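Local coordinates for transcriptional regulator, LacI family (PDB 3H5T), which probably acts as an inositol-dependent transcriptional activator of the inositol phosphate synthase gene and regulates other genes of cell wall and mycothiol synthesis, at residues P179-L184 against E230-A235; L314-Q319 against S350-S355. All coordinates share one frame; numbering follows the deposited sequence.

How the contacts relate
The helix-turn-helix region comes first in the chain, and both contacts follow it in the ligand-binding core. Contact 1 closes a loop of 45 residues. It pairs helix 178-186 with helix 221-235, and strand 192-197 lies between them in sequence. Contact 2 closes a later loop of 30 residues, which holds helix 321-336. It pairs strand 316-318 with the end of strand 344-352. The loops follow one another without nesting or crossing. In space the contacts touch, with centres about 15 Å apart. Phe351 of contact 2 packs on Pro179, Ala180 and Ala183, so strand 344-352, next to the edge strand of the seven-stranded sheet, meets helix 178-186, which packs on the other sheet.

Contact 1: residues P179-L184 against E230-A235; sequences PAAQAL and EVFIEA
Phe232 meets Ala181 and Leu184 mainly through the outer end of its ring. At the rim, the carbonyl oxygen Ala181 O lies in the ring plane, 3.6 Å from Phe232 CE1. Leu184 CD1 also sits near that plane, at the edge, 4.2 Å from Phe232 CZ. The methyl of Ala181 comes in obliquely, with Ala181 CB 3.4 Å from Phe232 CE1. The ring starts from a bond that does not face helix 178-186. Its CG is anti to the carbonyl carbon (chi1 -65°), and this carries the ring's far end over to Ala181.

The second flat group is the amide of Gln182. Its OE1 lies 3.5 Å from Val231 CG1, and the two side chains cross at about a right angle. Gln182 leaves the helix with CG anti to the backbone N, then bends at chi2 (63°), which brings the amide beside the valine. A water donates to Val231 O at 2.9 Å and, weakly, to Gln182 OE1. It makes a bridge with one weak leg between the helices, which share no direct hydrogen bond here. Gln182 NE2 bonds to Asp186 OD1 one turn on, which helps fix how the amide is turned. Val231 points at the partner helix, and its CB stands 3.9 Å from Ala181 CB. Ala181 CB thus touches both Val231 and Phe232.

The short helix axes approach to 9.1 Å and cross at -32°, with both helices running in broadly the same direction. This is plain helix-helix packing in an alpha/beta subdomain of the LacI-family core. Phe232 and Ala235 extend it to Ile185. Ala181 and Leu184 also pack on Leu273 of strand 271-274, and Leu184 reaches Thr301 of strand 299-302, so helix 178-186 packs on these two strands and meets helix 221-235 at its flank.

Contact 2: residues L314-Q319 against S350-S355; sequences LTTVIQ and SFHPGS
Thr316 and His352 form a hydrogen-bonded antiparallel pair at the edge of the seven-stranded sheet. The two strands are probably two of the crossings between the subdomains of the LacI-family core. His352 N gives a 2.8 Å bond to Thr316 O, nearly along the C=O axis. Thr316 N returns a longer one to His352 O. Ile318 and Ser350 repeat the pattern, with Ile318 N 2.8 Å from Ser350 O. Two side-chain bonds hold Leu314 and Thr315 to the partner segment. His352 ND1 donates to Leu314 O at 3.1 Å, with the oxygen in the imidazole plane. Thr315 OG1 donates to Pro353 O at 2.9 Å and also bonds to Thr356 OG1. Thr316 OG1 turns elsewhere, to Asp277.

On one face of the sheet, Ile318 CG1 packs 3.9 Å from His352 CB. Ser350 OG reaches Ile318 CB on the same face. Val317 and Phe351 form the non-hydrogen-bonded pair on the other face. The Phe351 ring has CG anti to its own N (chi1 -172°). It extends past Thr316 O to Thr315, where Phe351 CZ lies 3.4 Å from Thr315 CG2.

Contact 1: residues P179-L184 against E230-A235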
ATOM      1  N   PRO A 179      -5.133 -15.230   9.456  1.00 29.21           N
ATOM      2  CA  PRO A 179      -5.265 -16.309   8.468  1.00 29.28           C
ATOM      3  C   PRO A 179      -3.944 -16.877   7.952  1.00 31.43           C
ATOM      4  O   PRO A 179      -3.854 -18.058   7.607  1.00 33.53           O
ATOM      5  CB  PRO A 179      -6.076 -15.652   7.358  1.00 28.25           C
ATOM      6  CG  PRO A 179      -6.965 -14.732   8.113  1.00 28.37           C
ATOM      7  CD  PRO A 179      -6.013 -14.100   9.107  1.00 28.16           C
ATOM      8  N   ALA A 180      -2.919 -16.035   7.901  1.00 32.23           N
ATOM      9  CA  ALA A 180      -1.610 -16.454   7.418  1.00 31.86           C
ATOM     10  C   ALA A 180      -0.835 -17.267   8.459  1.00 31.91           C
ATOM     11  O   ALA A 180      -0.284 -18.325   8.149  1.00 31.65           O
ATOM     12  CB  ALA A 180      -0.805 -15.233   6.998  1.00 31.03           C
ATOM     13  N   ALA A 181      -0.780 -16.774   9.690  1.00 31.77           N
ATOM     14  CA  ALA A 181      -0.061 -17.488  10.739  1.00 31.22           C
ATOM     15  C   ALA A 181      -0.795 -18.796  11.030  1.00 31.74           C
ATOM     16  O   ALA A 181      -0.175 -19.838  11.249  1.00 28.67           O
ATOM     17  CB  ALA A 181       0.022 -16.633  11.986  1.00 30.63           C
ATOM     18  N   GLN A 182      -2.126 -18.734  11.020  1.00 32.81           N
ATOM     19  CA  GLN A 182      -2.951 -19.908  11.265  1.00 33.91           C
ATOM     20  C   GLN A 182      -2.686 -20.978  10.213  1.00 34.71           C
ATOM     21  O   GLN A 182      -2.545 -22.151  10.538  1.00 35.22           O
ATOM     22  CB  GLN A 182      -4.428 -19.542  11.230  1.00 33.85           C
ATOM     23  CG  GLN A 182      -5.308 -20.654  11.726  1.00 34.60           C
ATOM     24  CD  GLN A 182      -5.040 -20.965  13.176  1.00 34.43           C
ATOM     25  OE1 GLN A 182      -5.408 -20.198  14.064  1.00 33.00           O
ATOM     26  NE2 GLN A 182      -4.371 -22.086  13.425  1.00 36.01           N
ATOM     27  N   ALA A 183      -2.624 -20.562   8.951  1.00 35.44           N
ATOM     28  CA  ALA A 183      -2.372 -21.485   7.854  1.00 36.13           C
ATOM     29  C   ALA A 183      -1.044 -22.205   8.071  1.00 36.12           C
ATOM     30  O   ALA A 183      -0.893 -23.368   7.694  1.00 37.78           O
ATOM     31  CB  ALA A 183      -2.355 -20.735   6.519  1.00 35.55           C
ATOM     32  N   LEU A 184      -0.084 -21.515   8.678  1.00 36.11           N
ATOM     33  CA  LEU A 184       1.220 -22.117   8.937  1.00 36.33           C
ATOM     34  C   LEU A 184       1.102 -23.157  10.037  1.00 36.35           C
ATOM     35  O   LEU A 184       1.717 -24.220   9.964  1.00 37.02           O
ATOM     36  CB  LEU A 184       2.247 -21.056   9.352  1.00 34.27           C
ATOM     37  CG  LEU A 184       2.780 -20.127   8.262  1.00 33.29           C
ATOM     38  CD1 LEU A 184       3.788 -19.165   8.857  1.00 31.54           C
ATOM     39  CD2 LEU A 184       3.420 -20.959   7.159  1.00 33.83           C
ATOM     40  N   GLU A 230       0.342 -13.956  18.162  1.00 38.63           N
ATOM     41  CA  GLU A 230      -0.785 -14.328  19.016  1.00 40.99           C
ATOM     42  C   GLU A 230      -1.366 -15.661  18.570  1.00 41.45           C
ATOM     43  O   GLU A 230      -1.851 -16.442  19.388  1.00 42.82           O
ATOM     44  CB  GLU A 230      -1.865 -13.235  19.001  1.00 42.17           C
ATOM     45  CG  GLU A 230      -1.369 -11.898  19.554  1.00 45.16           C
ATOM     46  CD  GLU A 230      -2.435 -10.814  19.596  1.00 47.72           C
ATOM     47  OE1 GLU A 230      -3.112 -10.591  18.568  1.00 49.92           O
ATOM     48  OE2 GLU A 230      -2.587 -10.171  20.659  1.00 47.69           O
ATOM     49  N   VAL A 231      -1.305 -15.928  17.271  1.00 41.69           N
ATOM     50  CA  VAL A 231      -1.812 -17.185  16.740  1.00 40.94           C
ATOM     51  C   VAL A 231      -0.825 -18.314  17.035  1.00 40.90           C
ATOM     52  O   VAL A 231      -1.218 -19.466  17.193  1.00 43.16           O
ATOM     53  CB  VAL A 231      -2.059 -17.083  15.216  1.00 41.01           C
ATOM     54  CG1 VAL A 231      -2.440 -18.452  14.646  1.00 40.32           C
ATOM     55  CG2 VAL A 231      -3.168 -16.070  14.944  1.00 38.55           C
ATOM     56  N   PHE A 232       0.459 -17.987  17.111  1.00 41.18           N
ATOM     57  CA  PHE A 232       1.469 -18.999  17.402  1.00 41.60           C
ATOM     58  C   PHE A 232       1.418 -19.388  18.874  1.00 42.79           C
ATOM     59  O   PHE A 232       1.591 -20.553  19.223  1.00 41.79           O
ATOM     60  CB  PHE A 232       2.870 -18.488  17.055  1.00 39.61           C
ATOM     61  CG  PHE A 232       3.078 -18.230  15.591  1.00 38.33           C
ATOM     62  CD1 PHE A 232       2.240 -18.803  14.641  1.00 36.38           C
ATOM     63  CD2 PHE A 232       4.143 -17.450  15.158  1.00 37.61           C
ATOM     64  CE1 PHE A 232       2.464 -18.605  13.284  1.00 35.78           C
ATOM     65  CE2 PHE A 232       4.375 -17.247  13.798  1.00 36.35           C
ATOM     66  CZ  PHE A 232       3.534 -17.828  12.863  1.00 35.69           C
ATOM     67  N   ILE A 233       1.183 -18.397  19.729  1.00 44.64           N
ATOM     68  CA  ILE A 233       1.094 -18.616  21.166  1.00 45.94           C
ATOM     69  C   ILE A 233      -0.051 -19.573  21.477  1.00 47.48           C
ATOM     70  O   ILE A 233       0.105 -20.493  22.284  1.00 48.83           O
ATOM     71  CB  ILE A 233       0.877 -17.278  21.917  1.00 45.94           C
ATOM     72  CG1 ILE A 233       2.197 -16.505  21.975  1.00 45.27           C
ATOM     73  CG2 ILE A 233       0.344 -17.527  23.317  1.00 44.67           C
ATOM     74  CD1 ILE A 233       2.087 -15.140  22.639  1.00 45.78           C
ATOM     75  N   GLU A 234      -1.194 -19.358  20.832  1.00 48.09           N
ATOM     76  CA  GLU A 234      -2.365 -20.206  21.027  1.00 48.59           C
ATOM     77  C   GLU A 234      -2.083 -21.620  20.535  1.00 48.59           C
ATOM     78  O   GLU A 234      -2.748 -22.571  20.939  1.00 48.18           O
ATOM     79  CB  GLU A 234      -3.563 -19.629  20.270  1.00 50.87           C
ATOM     80  CG  GLU A 234      -4.824 -20.494  20.312  1.00 55.51           C
ATOM     81  CD  GLU A 234      -5.424 -20.620  21.706  1.00 58.24           C
ATOM     82  OE1 GLU A 234      -4.750 -21.162  22.610  1.00 58.80           O
ATOM     83  OE2 GLU A 234      -6.577 -20.175  21.898  1.00 59.17           O
ATOM     84  N   ALA A 235      -1.095 -21.754  19.655  1.00 49.24           N
ATOM     85  CA  ALA A 235      -0.728 -23.058  19.117  1.00 49.36           C
ATOM     86  C   ALA A 235       0.205 -23.772  20.089  1.00 49.39           C
ATOM     87  O   ALA A 235       0.402 -24.984  20.003  1.00 49.16           O
ATOM     88  CB  ALA A 235      -0.052 -22.898  17.755  1.00 49.29           C
TER
HETATM   89  O   HOH W   1      -3.578 -21.142  16.723  1.00 40.12           O

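Contact 2: residues L314-Q319 against S350-S355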
ATOM      1  N   LEU A 314       1.408 -16.967  -4.467  1.00 31.26           N
ATOM      2  CA  LEU A 314       2.012 -16.956  -3.138  1.00 29.59           C
ATOM      3  C   LEU A 314       0.906 -16.990  -2.091  1.00 28.60           C
ATOM      4  O   LEU A 314      -0.130 -16.354  -2.268  1.00 28.78           O
ATOM      5  CB  LEU A 314       2.815 -15.665  -2.961  1.00 28.46           C
ATOM      6  CG  LEU A 314       3.504 -15.375  -1.627  1.00 27.47           C
ATOM      7  CD1 LEU A 314       4.768 -16.203  -1.577  1.00 23.91           C
ATOM      8  CD2 LEU A 314       3.840 -13.872  -1.499  1.00 22.10           C
ATOM      9  N   THR A 315       1.109 -17.735  -1.010  1.00 28.01           N
ATOM     10  CA  THR A 315       0.111 -17.763   0.053  1.00 26.44           C
ATOM     11  C   THR A 315       0.257 -16.378   0.674  1.00 26.99           C
ATOM     12  O   THR A 315       1.365 -15.987   1.047  1.00 28.22           O
ATOM     13  CB  THR A 315       0.437 -18.825   1.100  1.00 25.62           C
ATOM     14  OG1 THR A 315       0.487 -20.111   0.473  1.00 24.38           O
ATOM     15  CG2 THR A 315      -0.617 -18.833   2.185  1.00 24.53           C
ATOM     16  N   THR A 316      -0.837 -15.631   0.782  1.00 24.45           N
ATOM     17  CA  THR A 316      -0.739 -14.278   1.311  1.00 23.38           C
ATOM     18  C   THR A 316      -2.102 -13.660   1.683  1.00 24.12           C
ATOM     19  O   THR A 316      -3.149 -14.256   1.446  1.00 23.82           O
ATOM     20  CB  THR A 316      -0.023 -13.377   0.255  1.00 22.80           C
ATOM     21  OG1 THR A 316       0.211 -12.072   0.796  1.00 22.17           O
ATOM     22  CG2 THR A 316      -0.874 -13.267  -1.025  1.00 19.18           C
ATOM     23  N   VAL A 317      -2.066 -12.467   2.273  1.00 22.78           N
ATOM     24  CA  VAL A 317      -3.276 -11.745   2.672  1.00 24.76           C
ATOM     25  C   VAL A 317      -3.562 -10.674   1.618  1.00 25.93           C
ATOM     26  O   VAL A 317      -2.746  -9.775   1.399  1.00 27.70           O
ATOM     27  CB  VAL A 317      -3.091 -11.043   4.050  1.00 23.64           C
ATOM     28  CG1 VAL A 317      -4.330 -10.248   4.410  1.00 19.29           C
ATOM     29  CG2 VAL A 317      -2.796 -12.078   5.128  1.00 24.19           C
ATOM     30  N   ILE A 318      -4.705 -10.759   0.949  1.00 26.05           N
ATOM     31  CA  ILE A 318      -5.003  -9.755  -0.062  1.00 25.02           C
ATOM     32  C   ILE A 318      -5.584  -8.496   0.552  1.00 25.46           C
ATOM     33  O   ILE A 318      -6.560  -8.535   1.298  1.00 25.93           O
ATOM     34  CB  ILE A 318      -5.965 -10.284  -1.144  1.00 23.84           C
ATOM     35  CG1 ILE A 318      -5.340 -11.510  -1.821  1.00 19.51           C
ATOM     36  CG2 ILE A 318      -6.250  -9.172  -2.177  1.00 16.77           C
ATOM     37  CD1 ILE A 318      -6.086 -11.987  -3.033  1.00 18.46           C
ATOM     38  N   GLN A 319      -4.957  -7.378   0.224  1.00 25.89           N
ATOM     39  CA  GLN A 319      -5.362  -6.074   0.714  1.00 26.79           C
ATOM     40  C   GLN A 319      -5.711  -5.193  -0.488  1.00 26.62           C
ATOM     41  O   GLN A 319      -4.927  -5.054  -1.433  1.00 27.79           O
ATOM     42  CB  GLN A 319      -4.215  -5.476   1.529  1.00 26.14           C
ATOM     43  CG  GLN A 319      -4.380  -4.026   1.887  1.00 30.79           C
ATOM     44  CD  GLN A 319      -3.235  -3.520   2.743  1.00 31.86           C
ATOM     45  OE1 GLN A 319      -2.073  -3.884   2.528  1.00 31.41           O
ATOM     46  NE2 GLN A 319      -3.555  -2.668   3.711  1.00 32.86           N
ATOM     47  N   SER A 350      -8.728 -10.337   2.498  1.00 31.86           N
ATOM     48  CA  SER A 350      -9.177 -11.702   2.267  1.00 31.91           C
ATOM     49  C   SER A 350      -7.944 -12.572   2.093  1.00 32.37           C
ATOM     50  O   SER A 350      -7.017 -12.206   1.377  1.00 34.19           O
ATOM     51  CB  SER A 350     -10.059 -11.779   1.021  1.00 31.67           C
ATOM     52  OG  SER A 350      -9.353 -11.347  -0.126  1.00 33.91           O
ATOM     53  N   PHE A 351      -7.935 -13.718   2.757  1.00 31.72           N
ATOM     54  CA  PHE A 351      -6.805 -14.620   2.672  1.00 31.70           C
ATOM     55  C   PHE A 351      -6.745 -15.292   1.306  1.00 32.82           C
ATOM     56  O   PHE A 351      -7.771 -15.569   0.694  1.00 35.78           O
ATOM     57  CB  PHE A 351      -6.903 -15.676   3.777  1.00 30.79           C
ATOM     58  CG  PHE A 351      -5.679 -16.543   3.895  1.00 30.73           C
ATOM     59  CD1 PHE A 351      -4.418 -15.970   4.051  1.00 27.69           C
ATOM     60  CD2 PHE A 351      -5.786 -17.931   3.840  1.00 29.70           C
ATOM     61  CE1 PHE A 351      -3.277 -16.767   4.146  1.00 29.37           C
ATOM     62  CE2 PHE A 351      -4.648 -18.739   3.934  1.00 30.39           C
ATOM     63  CZ  PHE A 351      -3.390 -18.154   4.087  1.00 28.84           C
ATOM     64  N   HIS A 352      -5.530 -15.551   0.836  1.00 32.56           N
ATOM     65  CA  HIS A 352      -5.311 -16.200  -0.454  1.00 32.00           C
ATOM     66  C   HIS A 352      -4.522 -17.485  -0.190  1.00 33.49           C
ATOM     67  O   HIS A 352      -3.293 -17.464  -0.126  1.00 34.07           O
ATOM     68  CB  HIS A 352      -4.520 -15.261  -1.366  1.00 28.65           C
ATOM     69  CG  HIS A 352      -4.335 -15.772  -2.757  1.00 25.78           C
ATOM     70  ND1 HIS A 352      -3.113 -16.185  -3.242  1.00 26.15           N
ATOM     71  CD2 HIS A 352      -5.213 -15.919  -3.777  1.00 25.04           C
ATOM     72  CE1 HIS A 352      -3.246 -16.564  -4.501  1.00 23.63           C
ATOM     73  NE2 HIS A 352      -4.511 -16.411  -4.849  1.00 23.37           N
ATOM     74  N   PRO A 353      -5.227 -18.622  -0.025  1.00 33.89           N
ATOM     75  CA  PRO A 353      -4.602 -19.924   0.241  1.00 33.09           C
ATOM     76  C   PRO A 353      -3.292 -20.141  -0.498  1.00 32.06           C
ATOM     77  O   PRO A 353      -2.334 -20.648   0.075  1.00 31.60           O
ATOM     78  CB  PRO A 353      -5.690 -20.906  -0.166  1.00 33.67           C
ATOM     79  CG  PRO A 353      -6.923 -20.192   0.272  1.00 32.29           C
ATOM     80  CD  PRO A 353      -6.680 -18.780  -0.225  1.00 32.81           C
ATOM     81  N   GLY A 354      -3.258 -19.757  -1.769  1.00 32.93           N
ATOM     82  CA  GLY A 354      -2.043 -19.883  -2.557  1.00 35.09           C
ATOM     83  C   GLY A 354      -1.437 -21.269  -2.681  1.00 37.12           C
ATOM     84  O   GLY A 354      -2.114 -22.276  -2.473  1.00 36.74           O
ATOM     85  N   SER A 355      -0.147 -21.315  -3.009  1.00 38.53           N
ATOM     86  CA  SER A 355       0.552 -22.582  -3.193  1.00 39.67           C
ATOM     87  C   SER A 355       1.945 -22.647  -2.574  1.00 41.38           C
ATOM     88  O   SER A 355       2.878 -23.154  -3.192  1.00 42.33           O
ATOM     89  CB  SER A 355       0.664 -22.888  -4.679  1.00 38.46           C
ATOM     90  OG  SER A 355       1.514 -21.949  -5.305  1.00 40.02           O
TER